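PDB 2QVW: Glp_546_48378_50642 from Giardia intestinalis, which cleaves double-stranded RNA in the RNA interference pathway, releasing small interfering RNAs of 21 to 23 base pairs that direct destruction of homologous RNAs. Local coordinates for residues A[428-440]-A[529-541]. Residues are numbered along the deposited sequence; the frame is centred on the assembly and turned at random.
Sequences FLAKTLMSPEHSK and IDIMTHLARGLWL
The guanidinium of Arg537 points its edge at the C-terminal end of helix 421-433. Carbonyl oxygens of Ala430, Lys431 and Met434 lie at that edge, near the guanidinium plane. One face is covered by Thr533, from one turn earlier in its own helix, with CG2 3.6 Å above the plane and over the centre. Arg537 NE makes a weak hydrogen bond to Ala430 O at 3.1 Å. NE and NH2 are also placed to donate to Met434 O, but the positions of Met434 O and Lys431 O are both uncertain. The arginine chain bends at chi2 (-93°), which turns its end toward the carbonyls. The positive group probably interacts favourably with the carbonyl end of the helix.

The Trp540 indole is approached obliquely by three side chains. Met434 SD makes a Met-aromatic contact, 4.5 Å from the centroid of the five-membered ring. Leu433 CD1 is 4.1 Å from Trp540 CZ2, and Ala430 CB comes near Trp540 CD1. With its CG anti to the backbone N (chi1 174°), Trp540 leans across to helix 421-433.

The two helices run roughly antiparallel, at 146°, with segment axes 10.0 Å apart. The contact joins the end of helix 421-433 to helix 528-542, and the chain between them is mainly helical, with no strand. Helix 330-356, which carries Glu338, a probable manganese ligand, touches Leu429 and Trp540.

From Met434 on, the chain leaves the helix. Ser435 OG accepts from Glu437 N at 3.0 Å, forming an ST turn. Pro436 then packs on the Ile529 end of the other helix. Its ring crosses Thr533 at about a right angle, with CD 3.8 Å from Thr533 OG1. That hydroxyl bonds back to Ile529 O at 3.1 Å, from above the carbonyl plane.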
loop_
_atom_site.group_PDB
_atom_site.type_symbol
_atom_site.label_atom_id
_atom_site.label_comp_id
_atom_site.label_asym_id
_atom_site.label_seq_id
_atom_site.Cartn_x
_atom_site.Cartn_y
_atom_site.Cartn_z
ATOM N N PHE A 428 3.285 -14.460 5.697
ATOM C CA PHE A 428 4.564 -13.757 5.656
ATOM C C PHE A 428 5.314 -14.073 6.944
ATOM O O PHE A 428 6.490 -14.425 6.926
ATOM C CB PHE A 428 4.314 -12.252 5.565
ATOM C CG PHE A 428 5.561 -11.428 5.574
ATOM C CD1 PHE A 428 6.415 -11.434 4.481
ATOM C CD2 PHE A 428 5.897 -10.655 6.684
ATOM C CE1 PHE A 428 7.584 -10.687 4.492
ATOM C CE2 PHE A 428 7.063 -9.906 6.696
ATOM C CZ PHE A 428 7.905 -9.925 5.599
ATOM N N LEU A 429 4.602 -13.954 8.058
ATOM C CA LEU A 429 5.147 -14.224 9.374
ATOM C C LEU A 429 5.664 -15.645 9.528
ATOM O O LEU A 429 6.819 -15.862 9.874
ATOM C CB LEU A 429 4.086 -13.954 10.435
ATOM C CG LEU A 429 3.859 -12.484 10.803
ATOM C CD1 LEU A 429 2.522 -12.313 11.502
ATOM C CD2 LEU A 429 4.987 -12.018 11.693
ATOM N N ALA A 430 4.810 -16.623 9.278
ATOM C CA ALA A 430 5.238 -18.003 9.423
ATOM C C ALA A 430 6.551 -18.303 8.686
ATOM O O ALA A 430 7.493 -18.839 9.269
ATOM C CB ALA A 430 4.133 -18.939 8.948
ATOM N N LYS A 431 6.618 -17.941 7.409
ATOM C CA LYS A 431 7.816 -18.196 6.605
ATOM C C LYS A 431 9.066 -17.638 7.261
ATOM O O LYS A 431 9.966 -18.370 7.641
ATOM C CB LYS A 431 7.737 -17.532 5.228
ATOM C CG LYS A 431 6.487 -17.710 4.389
ATOM C CD LYS A 431 6.700 -16.865 3.126
ATOM C CE LYS A 431 5.449 -16.637 2.312
ATOM N NZ LYS A 431 5.687 -15.625 1.246
ATOM N N THR A 432 9.091 -16.315 7.362
ATOM C CA THR A 432 10.199 -15.549 7.901
ATOM C C THR A 432 10.725 -15.825 9.312
ATOM O O THR A 432 11.929 -15.992 9.485
ATOM C CB THR A 432 9.880 -14.050 7.779
ATOM O OG1 THR A 432 8.589 -13.793 8.334
ATOM C CG2 THR A 432 9.862 -13.624 6.316
ATOM N N LEU A 433 9.848 -15.870 10.312
ATOM C CA LEU A 433 10.269 -16.099 11.699
ATOM C C LEU A 433 10.914 -17.451 11.936
ATOM O O LEU A 433 11.731 -17.601 12.840
ATOM C CB LEU A 433 9.089 -15.971 12.656
ATOM C CG LEU A 433 8.290 -14.672 12.707
ATOM C CD1 LEU A 433 7.303 -14.768 13.855
ATOM C CD2 LEU A 433 9.204 -13.481 12.900
ATOM N N MET A 434 10.526 -18.434 11.125
ATOM C CA MET A 434 11.035 -19.805 11.230
ATOM C C MET A 434 11.603 -20.232 9.887
ATOM O O MET A 434 10.952 -20.098 8.860
ATOM C CB MET A 434 9.904 -20.751 11.628
ATOM C CG MET A 434 9.073 -20.217 12.769
ATOM S SD MET A 434 7.374 -20.754 12.730
ATOM C CE MET A 434 7.363 -21.798 14.064
ATOM N N SER A 435 12.816 -20.758 9.904
ATOM C CA SER A 435 13.473 -21.172 8.683
ATOM C C SER A 435 14.683 -22.035 9.009
ATOM O O SER A 435 15.317 -21.865 10.057
ATOM C CB SER A 435 13.911 -19.929 7.903
ATOM O OG SER A 435 14.893 -20.237 6.949
ATOM N N PRO A 436 15.015 -22.989 8.124
ATOM C CA PRO A 436 16.169 -23.850 8.372
ATOM C C PRO A 436 17.446 -23.028 8.330
ATOM O O PRO A 436 18.505 -23.454 8.792
ATOM C CB PRO A 436 16.082 -24.870 7.242
ATOM C CG PRO A 436 15.440 -24.103 6.150
ATOM C CD PRO A 436 14.353 -23.360 6.861
ATOM N N GLU A 437 17.319 -21.829 7.782
ATOM C CA GLU A 437 18.442 -20.921 7.661
ATOM C C GLU A 437 18.740 -20.201 8.973
ATOM O O GLU A 437 19.647 -19.368 9.036
ATOM C CB GLU A 437 18.160 -19.909 6.546
ATOM C CG GLU A 437 19.267 -18.890 6.320
ATOM C CD GLU A 437 20.654 -19.521 6.205
ATOM O OE1 GLU A 437 20.883 -20.365 5.298
ATOM O OE2 GLU A 437 21.524 -19.163 7.030
ATOM N N HIS A 438 17.986 -20.529 10.022
ATOM C CA HIS A 438 18.172 -19.893 11.329
ATOM C C HIS A 438 19.095 -20.661 12.262
ATOM O O HIS A 438 19.416 -20.185 13.350
ATOM C CB HIS A 438 16.826 -19.679 12.026
ATOM C CG HIS A 438 15.946 -18.675 11.353
ATOM N ND1 HIS A 438 14.707 -18.329 11.844
ATOM C CD2 HIS A 438 16.117 -17.946 10.224
ATOM C CE1 HIS A 438 14.152 -17.434 11.048
ATOM N NE2 HIS A 438 14.987 -17.184 10.057
ATOM N N SER A 439 19.518 -21.847 11.840
ATOM C CA SER A 439 20.418 -22.664 12.643
ATOM C C SER A 439 21.679 -22.947 11.851
ATOM O O SER A 439 21.699 -22.789 10.633
ATOM C CB SER A 439 19.749 -23.973 13.006
ATOM O OG SER A 439 19.168 -24.535 11.852
ATOM N N LYS A 440 22.731 -23.368 12.542
ATOM C CA LYS A 440 24.008 -23.655 11.894
ATOM C C LYS A 440 24.217 -25.135 11.584
ATOM O O LYS A 440 23.326 -25.953 11.806
ATOM C CB LYS A 440 25.165 -23.132 12.763
ATOM C CG LYS A 440 24.931 -23.214 14.268
ATOM C CD LYS A 440 24.693 -24.638 14.739
ATOM C CE LYS A 440 24.347 -24.673 16.222
ATOM N NZ LYS A 440 24.073 -26.058 16.697
ATOM N N ILE A 529 16.942 -30.134 9.962
ATOM C CA ILE A 529 16.561 -28.756 10.241
ATOM C C ILE A 529 15.268 -28.549 9.484
ATOM O O ILE A 529 14.312 -28.003 10.016
ATOM C CB ILE A 529 17.600 -27.708 9.714
ATOM C CG1 ILE A 529 18.994 -27.940 10.312
ATOM C CG2 ILE A 529 17.151 -26.322 10.091
ATOM C CD1 ILE A 529 19.692 -29.212 9.836
ATOM N N ASP A 530 15.248 -29.000 8.233
ATOM C CA ASP A 530 14.072 -28.864 7.394
ATOM C C ASP A 530 12.881 -29.475 8.085
ATOM O O ASP A 530 11.841 -28.843 8.207
ATOM C CB ASP A 530 14.286 -29.545 6.042
ATOM C CG ASP A 530 15.068 -28.674 5.068
ATOM O OD1 ASP A 530 14.617 -27.543 4.794
ATOM O OD2 ASP A 530 16.128 -29.115 4.573
ATOM N N ILE A 531 13.045 -30.709 8.546
ATOM C CA ILE A 531 11.980 -31.425 9.244
ATOM C C ILE A 531 11.487 -30.647 10.463
ATOM O O ILE A 531 10.295 -30.415 10.638
ATOM C CB ILE A 531 12.471 -32.823 9.700
ATOM C CG1 ILE A 531 12.595 -33.756 8.488
ATOM C CG2 ILE A 531 11.513 -33.401 10.723
ATOM C CD1 ILE A 531 13.323 -35.039 8.775
ATOM N N MET A 532 12.423 -30.232 11.296
ATOM C CA MET A 532 12.090 -29.497 12.496
ATOM C C MET A 532 11.295 -28.242 12.182
ATOM O O MET A 532 10.309 -27.953 12.860
ATOM C CB MET A 532 13.366 -29.141 13.260
ATOM C CG MET A 532 13.326 -29.483 14.746
ATOM S SD MET A 532 12.684 -31.159 15.102
ATOM C CE MET A 532 13.805 -32.185 14.189
ATOM N N THR A 533 11.709 -27.503 11.153
ATOM C CA THR A 533 11.016 -26.266 10.773
ATOM C C THR A 533 9.551 -26.495 10.408
ATOM O O THR A 533 8.677 -25.763 10.872
ATOM C CB THR A 533 11.702 -25.563 9.581
ATOM O OG1 THR A 533 13.034 -25.178 9.937
ATOM C CG2 THR A 533 10.924 -24.325 9.190
ATOM N N HIS A 534 9.288 -27.513 9.588
ATOM C CA HIS A 534 7.927 -27.829 9.159
ATOM C C HIS A 534 7.022 -28.106 10.337
ATOM O O HIS A 534 5.810 -27.942 10.241
ATOM C CB HIS A 534 7.918 -29.037 8.223
ATOM C CG HIS A 534 8.556 -28.771 6.898
ATOM N ND1 HIS A 534 8.116 -27.778 6.051
ATOM C CD2 HIS A 534 9.599 -29.367 6.273
ATOM C CE1 HIS A 534 8.860 -27.776 4.961
ATOM N NE2 HIS A 534 9.769 -28.730 5.071
ATOM N N LEU A 535 7.608 -28.557 11.437
ATOM C CA LEU A 535 6.828 -28.817 12.630
ATOM C C LEU A 535 6.560 -27.454 13.240
ATOM O O LEU A 535 5.419 -27.115 13.563
ATOM C CB LEU A 535 7.613 -29.680 13.618
ATOM C CG LEU A 535 7.928 -31.112 13.211
ATOM C CD1 LEU A 535 8.712 -31.753 14.312
ATOM C CD2 LEU A 535 6.650 -31.888 12.950
ATOM N N ALA A 536 7.632 -26.676 13.379
ATOM C CA ALA A 536 7.566 -25.336 13.945
ATOM C C ALA A 536 6.414 -24.570 13.329
ATOM O O ALA A 536 5.509 -24.137 14.034
ATOM C CB ALA A 536 8.874 -24.607 13.702
ATOM N N ARG A 537 6.451 -24.408 12.010
ATOM C CA ARG A 537 5.394 -23.699 11.289
ATOM C C ARG A 537 4.046 -24.262 11.731
ATOM O O ARG A 537 3.232 -23.556 12.336
ATOM C CB ARG A 537 5.562 -23.896 9.780
ATOM C CG ARG A 537 6.922 -23.481 9.225
ATOM C CD ARG A 537 6.934 -22.048 8.712
ATOM N NE ARG A 537 8.217 -21.669 8.115
ATOM C CZ ARG A 537 8.808 -22.318 7.117
ATOM N NH1 ARG A 537 8.241 -23.393 6.594
ATOM N NH2 ARG A 537 9.963 -21.881 6.635
ATOM N N GLY A 538 3.839 -25.545 11.436
ATOM C CA GLY A 538 2.616 -26.236 11.796
ATOM C C GLY A 538 2.184 -26.051 13.236
ATOM O O GLY A 538 1.014 -25.837 13.501
ATOM N N LEU A 539 3.112 -26.151 14.175
ATOM C CA LEU A 539 2.766 -25.962 15.576
ATOM C C LEU A 539 2.495 -24.500 15.881
ATOM O O LEU A 539 1.726 -24.179 16.791
ATOM C CB LEU A 539 3.894 -26.446 16.474
ATOM C CG LEU A 539 3.807 -27.907 16.883
ATOM C CD1 LEU A 539 5.080 -28.320 17.584
ATOM C CD2 LEU A 539 2.594 -28.092 17.786
ATOM N N TRP A 540 3.146 -23.618 15.120
ATOM C CA TRP A 540 2.986 -22.179 15.284
ATOM C C TRP A 540 1.535 -21.830 15.028
ATOM O O TRP A 540 0.837 -21.373 15.935
ATOM C CB TRP A 540 3.913 -21.437 14.314
ATOM C CG TRP A 540 3.738 -19.939 14.274
ATOM C CD1 TRP A 540 3.138 -19.216 13.281
ATOM C CD2 TRP A 540 4.155 -18.981 15.267
ATOM N NE1 TRP A 540 3.151 -17.873 13.588
ATOM C CE2 TRP A 540 3.768 -17.699 14.800
ATOM C CE3 TRP A 540 4.817 -19.080 16.504
ATOM C CZ2 TRP A 540 4.021 -16.522 15.525
ATOM C CZ3 TRP A 540 5.072 -17.905 17.226
ATOM C CH2 TRP A 540 4.672 -16.646 16.731
ATOM N N LEU A 541 1.073 -22.082 13.807
ATOM C CA LEU A 541 -0.307 -21.773 13.456
ATOM C C LEU A 541 -1.278 -22.908 13.704
ATOM O O LEU A 541 -2.445 -22.821 13.339
ATOM C CB LEU A 541 -0.409 -21.359 11.989
ATOM C CG LEU A 541 0.845 -21.210 11.123
ATOM C CD1 LEU A 541 1.309 -22.567 10.629
ATOM C CD2 LEU A 541 0.505 -20.329 9.936
#